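Local coordinates for protein HNH endonuclease (Geobacillus virus E2, PDB 5H0M) that nicks DNA as a zinc-containing HNH endonuclease of a deep-sea thermophilic bacteriophage, probably through the metal-dependent phosphodiester hydrolysis of its family, at residues 92-97 / 107-112. Numbering follows the deposited sequence.
Sequences DHITPL and MDNLQS
Asn109 grips the backbone of Thr95 with both ends of its carboxamide. Its OD1 accepts from Thr95 N at 2.8 Å, on a lone pair in the carbonyl plane, while its ND2 donates to Thr95 O at 3.2 Å, nearly in the amide plane. With CG anti to the backbone N (chi1 -170°), the amide reaches across to the turn that follows strand 90-93. An asparagine suits this place because one short, flat group offers an acceptor to the N-H and a donor to the C=O of the same residue; in this buried residue ND2 also donates to Lys103 O, which helps fix the amide's rotation.

The main chain of Asn109 takes part too, its O accepting from Ile94 N at 2.8 Å from above the carbonyl plane. Farther along, Asp92 and Gln111 form an antiparallel hydrogen-bonded pair, linked by Asp92 N to Gln111 O at 2.9 Å and by Gln111 N to Asp92 O at 3.0 Å.

In the non-hydrogen-bonded pair His93–Leu110, the leucine's branched end lays CD2 3.5 Å from the His93 ring centroid, a CH-pi contact squarely over one face. Leu97 CB covers the opposite face and Asn109 ND2 lies at the edge. Histidine combines such faces with an edge nitrogen: His93 NE2 hydrogen-bonds Arg104 O, restraining the ring's tilt and rotation. Ile94 CG1 and CD1 pack against Gln111, whose long chain offers aliphatic surface while OE1 hydrogen-bonds His78 NE2 and shares a water with Asp92 O.

Asp92 salt-bridges Lys121 of helix 115-129. The strands and that helix are consistent with the beta-beta-alpha fold of HNH nucleases; Cys76, Cys79, Cys114 and Cys117 bind the zinc. Helix 115-129 lies on the Asp92 side, and helix 59-71 meets Leu110 on the other.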
loop_
_atom_site.group_PDB
_atom_site.type_symbol
_atom_site.label_atom_id
_atom_site.label_comp_id
_atom_site.label_asym_id
_atom_site.label_seq_id
_atom_site.Cartn_x
_atom_site.Cartn_y
_atom_site.Cartn_z
ATOM N N ASP A 92 -0.946 0.907 -3.106
ATOM C CA ASP A 92 -0.983 -0.017 -1.954
ATOM C C ASP A 92 0.389 -0.628 -1.680
ATOM O O ASP A 92 1.155 -0.926 -2.604
ATOM C CB ASP A 92 -1.995 -1.142 -2.191
ATOM C CG ASP A 92 -2.385 -1.896 -0.906
ATOM O OD1 ASP A 92 -2.270 -1.337 0.218
ATOM O OD2 ASP A 92 -2.834 -3.052 -1.021
ATOM N N HIS A 93 0.661 -0.825 -0.394
ATOM C CA HIS A 93 1.824 -1.578 0.071
ATOM C C HIS A 93 1.631 -3.056 -0.175
ATOM O O HIS A 93 0.595 -3.616 0.206
ATOM C CB HIS A 93 2.043 -1.329 1.558
ATOM C CG HIS A 93 2.497 0.063 1.866
ATOM N ND1 HIS A 93 1.629 1.121 1.954
ATOM C CD2 HIS A 93 3.735 0.570 2.072
ATOM C CE1 HIS A 93 2.308 2.225 2.215
ATOM N NE2 HIS A 93 3.589 1.920 2.276
ATOM N N ILE A 94 2.625 -3.697 -0.770
ATOM C CA ILE A 94 2.524 -5.146 -1.038
ATOM C C ILE A 94 2.573 -5.903 0.286
ATOM O O ILE A 94 1.619 -6.597 0.653
ATOM C CB ILE A 94 3.604 -5.632 -2.002
ATOM C CG1 ILE A 94 3.491 -4.939 -3.355
ATOM C CG2 ILE A 94 3.532 -7.153 -2.110
ATOM C CD1 ILE A 94 4.585 -5.303 -4.332
ATOM N N THR A 95 3.668 -5.741 1.023
ATOM C CA THR A 95 3.702 -6.082 2.445
ATOM C C THR A 95 3.058 -4.910 3.172
ATOM O O THR A 95 3.554 -3.786 3.077
ATOM C CB THR A 95 5.129 -6.279 2.936
ATOM O OG1 THR A 95 5.758 -7.314 2.167
ATOM C CG2 THR A 95 5.153 -6.657 4.407
ATOM N N PRO A 96 1.944 -5.147 3.861
ATOM C CA PRO A 96 1.215 -4.013 4.429
ATOM C C PRO A 96 2.058 -3.154 5.364
ATOM O O PRO A 96 2.981 -3.633 6.026
ATOM C CB PRO A 96 0.066 -4.677 5.188
ATOM C CG PRO A 96 -0.161 -5.960 4.462
ATOM C CD PRO A 96 1.204 -6.415 4.029
ATOM N N LEU A 97 1.720 -1.870 5.415
ATOM C CA LEU A 97 2.407 -0.928 6.263
ATOM C C LEU A 97 2.491 -1.375 7.719
ATOM O O LEU A 97 3.538 -1.232 8.352
ATOM C CB LEU A 97 1.695 0.427 6.170
ATOM C CG LEU A 97 2.319 1.573 6.944
ATOM C CD1 LEU A 97 3.685 1.923 6.388
ATOM C CD2 LEU A 97 1.380 2.777 6.892
ATOM N N MET A 107 9.816 1.519 -3.268
ATOM C CA MET A 107 9.012 1.476 -4.485
ATOM C C MET A 107 8.694 0.053 -4.922
ATOM O O MET A 107 7.604 -0.195 -5.426
ATOM C CB MET A 107 9.645 2.318 -5.591
ATOM C CG MET A 107 9.421 3.798 -5.288
ATOM S SD MET A 107 10.068 4.848 -6.571
ATOM C CE MET A 107 8.887 4.502 -7.859
ATOM N N ASP A 108 9.604 -0.882 -4.673
ATOM C CA ASP A 108 9.331 -2.283 -4.979
ATOM C C ASP A 108 8.347 -2.940 -4.020
ATOM O O ASP A 108 8.008 -4.102 -4.204
ATOM C CB ASP A 108 10.621 -3.103 -5.098
ATOM C CG ASP A 108 11.388 -3.227 -3.806
ATOM O OD1 ASP A 108 11.064 -2.597 -2.789
ATOM O OD2 ASP A 108 12.394 -3.993 -3.809
ATOM N N ASN A 109 7.898 -2.199 -3.009
ATOM C CA ASN A 109 6.848 -2.643 -2.104
ATOM C C ASN A 109 5.557 -1.875 -2.350
ATOM O O ASN A 109 4.663 -1.915 -1.516
ATOM C CB ASN A 109 7.265 -2.449 -0.642
ATOM C CG ASN A 109 6.320 -3.115 0.331
ATOM O OD1 ASN A 109 5.902 -4.254 0.110
ATOM N ND2 ASN A 109 5.988 -2.431 1.413
ATOM N N LEU A 110 5.450 -1.184 -3.489
ATOM C CA LEU A 110 4.270 -0.344 -3.757
ATOM C C LEU A 110 3.726 -0.589 -5.159
ATOM O O LEU A 110 4.497 -0.666 -6.115
ATOM C CB LEU A 110 4.648 1.136 -3.593
ATOM C CG LEU A 110 4.924 1.560 -2.158
ATOM C CD1 LEU A 110 5.639 2.896 -2.134
ATOM C CD2 LEU A 110 3.669 1.581 -1.315
ATOM N N GLN A 111 2.404 -0.715 -5.278
ATOM C CA GLN A 111 1.775 -0.887 -6.581
ATOM C C GLN A 111 0.554 -0.001 -6.734
ATOM O O GLN A 111 -0.242 0.141 -5.814
ATOM C CB GLN A 111 1.359 -2.335 -6.820
ATOM C CG GLN A 111 2.470 -3.345 -6.707
ATOM C CD GLN A 111 1.975 -4.738 -7.042
ATOM O OE1 GLN A 111 1.306 -5.381 -6.225
ATOM N NE2 GLN A 111 2.287 -5.198 -8.239
ATOM N N SER A 112 0.396 0.548 -7.929
ATOM C CA SER A 112 -0.821 1.264 -8.284
ATOM C C SER A 112 -1.897 0.244 -8.629
ATOM O O SER A 112 -1.633 -0.686 -9.397
ATOM C CB SER A 112 -0.565 2.143 -9.507
ATOM O OG SER A 112 0.550 3.010 -9.293
HETATM O O HOH W 1 0.169 -3.790 -3.895
#